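Side-chain contacts in protein HIRA (Homo sapiens, PDB 5YJE), which cooperates with ASF1A in replication-independent chromatin assembly, works as a trimer, and is represented here by the C-terminal part of its chain: residues Leu138-Gly142 and Ser143-Ala147; Phe262-Pro265 and His266-Gln270. All blocks are in the same frame, centred on the assembly; numbering follows the deposited sequence.

Contact 1 (Leu138-Gly142 and Ser143-Ala147); sequences LHCTG and SYVMA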
ATOM      1  N   LEU B 138      15.586 -15.607  -9.406  1.00 39.89           N
ATOM      2  CA  LEU B 138      14.288 -15.976  -8.882  1.00 40.00           C
ATOM      3  C   LEU B 138      14.473 -16.857  -7.663  1.00 39.54           C
ATOM      4  O   LEU B 138      15.378 -17.690  -7.616  1.00 41.30           O
ATOM      5  CB  LEU B 138      13.443 -16.754  -9.930  1.00 38.53           C
ATOM      6  CG  LEU B 138      12.817 -15.999 -11.097  1.00 43.18           C
ATOM      7  CD1 LEU B 138      12.059 -16.951 -12.064  1.00 39.02           C
ATOM      8  CD2 LEU B 138      11.885 -14.889 -10.570  1.00 39.37           C
ATOM      9  N   HIS B 139      13.576 -16.692  -6.695  1.00 39.18           N
ATOM     10  CA  HIS B 139      13.470 -17.596  -5.560  1.00 41.47           C
ATOM     11  C   HIS B 139      11.998 -17.883  -5.301  1.00 39.18           C
ATOM     12  O   HIS B 139      11.141 -17.030  -5.556  1.00 41.30           O
ATOM     13  CB  HIS B 139      14.089 -17.007  -4.276  1.00 43.52           C
ATOM     14  CG  HIS B 139      15.508 -16.559  -4.425  1.00 52.42           C
ATOM     15  ND1 HIS B 139      15.879 -15.502  -5.231  1.00 52.86           N
ATOM     16  CD2 HIS B 139      16.649 -17.010  -3.845  1.00 53.82           C
ATOM     17  CE1 HIS B 139      17.191 -15.335  -5.159  1.00 52.09           C
ATOM     18  NE2 HIS B 139      17.680 -16.235  -4.323  1.00 53.92           N
ATOM     19  N   CYS B 140      11.713 -19.079  -4.769  1.00 36.64           N
ATOM     20  CA  CYS B 140      10.396 -19.393  -4.225  1.00 45.18           C
ATOM     21  C   CYS B 140      10.525 -20.067  -2.872  1.00 43.39           C
ATOM     22  O   CYS B 140      11.438 -20.856  -2.628  1.00 47.02           O
ATOM     23  CB  CYS B 140       9.553 -20.321  -5.108  1.00 44.34           C
ATOM     24  SG  CYS B 140       9.686 -19.862  -6.768  1.00 61.40           S
ATOM     25  N   THR B 141       9.574 -19.740  -2.005  1.00 43.03           N
ATOM     26  CA  THR B 141       9.367 -20.406  -0.735  1.00 43.80           C
ATOM     27  C   THR B 141       7.866 -20.533  -0.608  1.00 45.34           C
ATOM     28  O   THR B 141       7.169 -19.514  -0.557  1.00 46.01           O
ATOM     29  CB  THR B 141       9.946 -19.592   0.428  1.00 44.72           C
ATOM     30  OG1 THR B 141      11.343 -19.363   0.224  1.00 43.09           O
ATOM     31  CG2 THR B 141       9.736 -20.307   1.758  1.00 46.57           C
ATOM     32  N   GLY B 142       7.363 -21.758  -0.581  1.00 46.52           N
ATOM     33  CA  GLY B 142       5.917 -21.906  -0.596  1.00 46.38           C
ATOM     34  C   GLY B 142       5.317 -21.165  -1.774  1.00 45.03           C
ATOM     35  O   GLY B 142       5.760 -21.297  -2.920  1.00 47.41           O
ATOM     36  N   SER B 143       4.320 -20.344  -1.499  1.00 44.75           N
ATOM     37  CA  SER B 143       3.629 -19.593  -2.539  1.00 44.68           C
ATOM     38  C   SER B 143       4.202 -18.200  -2.749  1.00 45.04           C
ATOM     39  O   SER B 143       3.566 -17.374  -3.417  1.00 44.38           O
ATOM     40  CB  SER B 143       2.142 -19.502  -2.204  1.00 50.85           C
ATOM     41  OG  SER B 143       1.615 -20.803  -1.988  1.00 60.86           O
ATOM     42  N   TYR B 144       5.369 -17.911  -2.176  1.00 49.08           N
ATOM     43  CA  TYR B 144       6.023 -16.624  -2.343  1.00 41.72           C
ATOM     44  C   TYR B 144       7.037 -16.706  -3.477  1.00 43.92           C
ATOM     45  O   TYR B 144       7.878 -17.615  -3.512  1.00 41.52           O
ATOM     46  CB  TYR B 144       6.691 -16.179  -1.039  1.00 47.16           C
ATOM     47  CG  TYR B 144       5.705 -15.872   0.083  1.00 45.03           C
ATOM     48  CD1 TYR B 144       4.987 -14.679   0.103  1.00 43.62           C
ATOM     49  CD2 TYR B 144       5.496 -16.779   1.121  1.00 45.39           C
ATOM     50  CE1 TYR B 144       4.077 -14.395   1.150  1.00 48.64           C
ATOM     51  CE2 TYR B 144       4.582 -16.511   2.155  1.00 45.12           C
ATOM     52  CZ  TYR B 144       3.885 -15.319   2.166  1.00 46.67           C
ATOM     53  OH  TYR B 144       3.004 -15.062   3.198  1.00 48.75           O
ATOM     54  N   VAL B 145       6.937 -15.766  -4.411  1.00 42.64           N
ATOM     55  CA  VAL B 145       7.844 -15.657  -5.540  1.00 37.53           C
ATOM     56  C   VAL B 145       8.570 -14.335  -5.413  1.00 36.11           C
ATOM     57  O   VAL B 145       7.938 -13.289  -5.232  1.00 37.53           O
ATOM     58  CB  VAL B 145       7.104 -15.748  -6.892  1.00 40.88           C
ATOM     59  CG1 VAL B 145       8.086 -15.533  -8.053  1.00 36.60           C
ATOM     60  CG2 VAL B 145       6.415 -17.105  -7.022  1.00 37.08           C
ATOM     61  N   MET B 146       9.891 -14.387  -5.498  1.00 41.03           N
ATOM     62  CA  MET B 146      10.745 -13.219  -5.374  1.00 40.21           C
ATOM     63  C   MET B 146      11.544 -13.058  -6.661  1.00 37.95           C
ATOM     64  O   MET B 146      12.179 -14.003  -7.123  1.00 38.44           O
ATOM     65  CB  MET B 146      11.675 -13.351  -4.164  1.00 38.11           C
ATOM     66  CG  MET B 146      12.625 -12.177  -3.999  1.00 43.78           C
ATOM     67  SD  MET B 146      13.595 -12.175  -2.461  1.00 46.54           S
ATOM     68  CE  MET B 146      14.716 -13.530  -2.625  1.00 39.00           C
ATOM     69  N   ALA B 147      11.505 -11.866  -7.238  1.00 40.36           N
ATOM     70  CA  ALA B 147      12.293 -11.538  -8.412  1.00 40.31           C
ATOM     71  C   ALA B 147      13.259 -10.403  -8.077  1.00 42.81           C
ATOM     72  O   ALA B 147      12.840  -9.353  -7.567  1.00 39.41           O
ATOM     73  CB  ALA B 147      11.382 -11.152  -9.580  1.00 34.82           C
TER

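Contact 2 (Phe262-Pro265 and His266-Gln270); sequences FSVP and HVVQQ. With SO4 (sulfate ion), chain E.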
ATOM      1  N   PHE B 262      35.585  -6.480  33.024  1.00 45.91           N
ATOM      2  CA  PHE B 262      36.561  -5.871  33.922  1.00 44.66           C
ATOM      3  C   PHE B 262      36.750  -4.385  33.665  1.00 44.36           C
ATOM      4  O   PHE B 262      37.121  -3.643  34.581  1.00 49.44           O
ATOM      5  CB  PHE B 262      37.921  -6.576  33.775  1.00 47.28           C
ATOM      6  CG  PHE B 262      38.098  -7.753  34.693  1.00 44.74           C
ATOM      7  CD1 PHE B 262      37.022  -8.566  35.023  1.00 46.46           C
ATOM      8  CD2 PHE B 262      39.323  -8.020  35.257  1.00 45.79           C
ATOM      9  CE1 PHE B 262      37.171  -9.637  35.885  1.00 45.53           C
ATOM     10  CE2 PHE B 262      39.473  -9.089  36.124  1.00 52.68           C
ATOM     11  CZ  PHE B 262      38.391  -9.895  36.441  1.00 43.33           C
ATOM     12  N   SER B 263      36.501  -3.941  32.441  1.00 45.50           N
ATOM     13  CA  SER B 263      36.827  -2.597  31.986  1.00 50.07           C
ATOM     14  C   SER B 263      35.721  -1.575  32.232  1.00 52.42           C
ATOM     15  O   SER B 263      35.982  -0.370  32.108  1.00 53.19           O
ATOM     16  CB  SER B 263      37.126  -2.638  30.489  1.00 50.83           C
ATOM     17  OG  SER B 263      36.084  -3.371  29.832  1.00 57.38           O
ATOM     18  N   VAL B 264      34.502  -2.015  32.549  1.00 47.48           N
ATOM     19  CA  VAL B 264      33.370  -1.101  32.740  1.00 48.15           C
ATOM     20  C   VAL B 264      32.567  -1.529  33.946  1.00 47.48           C
ATOM     21  O   VAL B 264      32.513  -2.720  34.304  1.00 44.65           O
ATOM     22  CB  VAL B 264      32.438  -1.040  31.492  1.00 47.17           C
ATOM     23  CG1 VAL B 264      33.185  -0.534  30.276  1.00 51.60           C
ATOM     24  CG2 VAL B 264      31.778  -2.403  31.203  1.00 40.60           C
ATOM     25  N   PRO B 265      31.901  -0.576  34.598  1.00 45.96           N
ATOM     26  CA  PRO B 265      31.024  -0.915  35.721  1.00 43.04           C
ATOM     27  C   PRO B 265      29.825  -1.735  35.282  1.00 39.89           C
ATOM     28  O   PRO B 265      29.381  -1.692  34.134  1.00 44.48           O
ATOM     29  CB  PRO B 265      30.586   0.447  36.287  1.00 45.51           C
ATOM     30  CG  PRO B 265      31.026   1.476  35.285  1.00 46.28           C
ATOM     31  CD  PRO B 265      32.144   0.875  34.490  1.00 48.04           C
ATOM     32  N   HIS B 266      29.292  -2.484  36.249  1.00 39.44           N
ATOM     33  CA  HIS B 266      28.226  -3.444  35.991  1.00 43.47           C
ATOM     34  C   HIS B 266      27.045  -2.847  35.229  1.00 46.92           C
ATOM     35  O   HIS B 266      26.403  -3.547  34.423  1.00 42.96           O
ATOM     36  CB  HIS B 266      27.745  -4.017  37.310  1.00 39.86           C
ATOM     37  CG  HIS B 266      26.707  -5.076  37.157  1.00 44.43           C
ATOM     38  ND1 HIS B 266      26.869  -6.149  36.308  1.00 49.74           N
ATOM     39  CD2 HIS B 266      25.514  -5.255  37.770  1.00 46.60           C
ATOM     40  CE1 HIS B 266      25.808  -6.932  36.388  1.00 55.18           C
ATOM     41  NE2 HIS B 266      24.973  -6.416  37.273  1.00 53.76           N
ATOM     42  N   VAL B 267      26.728  -1.571  35.482  1.00 40.36           N
ATOM     43  CA  VAL B 267      25.564  -0.969  34.846  1.00 45.53           C
ATOM     44  C   VAL B 267      25.715  -0.979  33.322  1.00 47.18           C
ATOM     45  O   VAL B 267      24.735  -1.165  32.598  1.00 42.64           O
ATOM     46  CB  VAL B 267      25.328   0.457  35.389  1.00 47.85           C
ATOM     47  CG1 VAL B 267      26.481   1.370  34.999  1.00 37.75           C
ATOM     48  CG2 VAL B 267      23.950   1.008  34.898  1.00 45.53           C
ATOM     49  N   VAL B 268      26.940  -0.789  32.820  1.00 39.91           N
ATOM     50  CA  VAL B 268      27.179  -0.781  31.390  1.00 38.78           C
ATOM     51  C   VAL B 268      26.901  -2.161  30.800  1.00 45.04           C
ATOM     52  O   VAL B 268      26.343  -2.279  29.703  1.00 44.15           O
ATOM     53  CB  VAL B 268      28.617  -0.309  31.102  1.00 42.09           C
ATOM     54  CG1 VAL B 268      28.909  -0.321  29.628  1.00 41.81           C
ATOM     55  CG2 VAL B 268      28.859   1.097  31.681  1.00 43.20           C
ATOM     56  N   GLN B 269      27.256  -3.224  31.522  1.00 43.50           N
ATOM     57  CA  GLN B 269      26.966  -4.562  31.019  1.00 46.33           C
ATOM     58  C   GLN B 269      25.475  -4.848  31.079  1.00 44.90           C
ATOM     59  O   GLN B 269      24.941  -5.550  30.211  1.00 43.75           O
ATOM     60  CB  GLN B 269      27.756  -5.632  31.788  1.00 48.10           C
ATOM     61  CG  GLN B 269      27.664  -7.064  31.215  1.00 45.32           C
ATOM     62  CD  GLN B 269      28.848  -7.947  31.609  1.00 53.82           C
ATOM     63  OE1 GLN B 269      29.482  -7.743  32.643  1.00 59.58           O
ATOM     64  NE2 GLN B 269      29.137  -8.939  30.789  1.00 55.38           N
ATOM     65  N   GLN B 270      24.780  -4.317  32.087  1.00 43.62           N
ATOM     66  CA  GLN B 270      23.327  -4.426  32.060  1.00 48.37           C
ATOM     67  C   GLN B 270      22.739  -3.700  30.854  1.00 43.53           C
ATOM     68  O   GLN B 270      21.793  -4.187  30.231  1.00 41.58           O
ATOM     69  CB  GLN B 270      22.714  -3.886  33.339  1.00 46.55           C
ATOM     70  CG  GLN B 270      23.031  -4.705  34.592  1.00 57.36           C
ATOM     71  CD  GLN B 270      22.388  -4.072  35.818  1.00 53.76           C
ATOM     72  OE1 GLN B 270      22.624  -2.902  36.106  1.00 58.07           O
ATOM     73  NE2 GLN B 270      21.541  -4.825  36.512  1.00 57.45           N
TER
HETATM   74  S   SO4 E1101      30.105  -2.080  39.835  1.00 41.24           S
HETATM   75  O1  SO4 E1101      31.302  -1.957  40.668  1.00 41.53           O
HETATM   76  O2  SO4 E1101      30.520  -2.710  38.581  1.00 41.61           O
HETATM   77  O3  SO4 E1101      29.589  -0.767  39.567  1.00 40.53           O
HETATM   78  O4  SO4 E1101      29.096  -2.924  40.458  1.00 39.79           O

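Contact 1 (Leu138-Gly142 and Ser143-Ala147)
Leu138-Thr141 and Tyr144-Ala147 run antiparallel at 163°, their axes approaching to 4.8 Å, and form a tight beta hairpin closed by a type II' turn through Gly142 and Ser143. The hairpin supplies two strands of a four-stranded antiparallel sheet, consistent with a beta-propeller blade. His139 and Met146 trade two nearly straight backbone bonds (Met146 N to His139 O, 2.9 Å); Thr141 and Tyr144 form the other hydrogen-bonded pair. Glycine suits the turn because its phi is positive and a CB there would strike Ser143 N. Leu138, Cys140, Val145 and Ala147 share one face, the first three packing on strand 105-110; small and branched apolar groups fit there, and Leu138 CD2 meets Ala147 CB at 3.9 Å. On the other face, beside strand 184-187, His139 and Met146 lie alongside each other. The unbranched methionine sets off with CG opposite the backbone N (chi1 178°), then bends at chi3 (69°), which brings its methyl over the imidazole. Were His139 an alanine, Met146 CE would probably lose the ring face it rests on, leaving a gap there. Met146 CE sits 3.8 Å from the ring centroid in a CH-pi contact, nearest to His139 ND1 at 3.5 Å.

Contact 2 (Phe262-Pro265 and His266-Gln270)
The imidazole of His266, a residue that shares a sulfate ion with Pro265, carries Gln270 CG over one face, 3.7 Å above the ring plane and displaced toward the rim. With its CG opposite the backbone N (chi1 -176°), the ring extends along the helix surface to the residue one turn on. The amide of Gln270 turns to Glu307 on helix 290-307, to which NE2 donates a hydrogen bond. On the backbone side, His266 N donates to sulfate O2 at 2.6 Å, with an N-H...O angle of 159°, and His266 CB lies 3.3 Å from the same oxygen. From the loop, Pro265 CB comes within 3.6 Å of sulfate O3. The sulfate, probably from the crystallisation liquor, thus sits by the N-terminal end of helix 266-286, where the helix dipole would favour an anion.

This is the entry of a loop into an alpha helix. Lacking an N-H costs proline nothing here, because no helical carbonyl precedes it, and Pro265 O accepts Val268 N at 2.9 Å, three residues on. That bond is bent, and the donor stands 39° out of the carbonyl plane; the next one, Gln270 N to His266 O, already has the i to i+4 spacing of an alpha helix. Val264 and Val268 cross at about a right angle, Val264 CG2 meeting Val268 CB at 3.8 Å. Beta-branched valines make short, stiff partners here, and both also pack against another copy of the protein, on Thr69 and Val71 of the second subunit. The pyrrolidine adds a looser contact, Pro265 CG to Val268 CG2 at 4.2 Å. Gln269 is buried, and backbone groups hold its amide: NE2 donates to Ala259 O and Cys225 O, and OE1 accepts from Leu261 N.

The two contacts lie in different parts of the chain, their centres about 45 Å apart, and they share no secondary-structure element. Contact 1 is partly buried, within the sheet region, and no other chain of the assembly touches it; paired backbone bonds set its register while apolar groups fill one face and a mix of ring, hydroxyl and thioether groups the other. Contact 2 is a surface contact in the helical region, where a single bent backbone bond links the loop to the helix and sulfate and a second subunit meet it. Each sets a saturated carbon over a histidine face, supplied by the partner strand in contact 1 and by the next helical turn in contact 2.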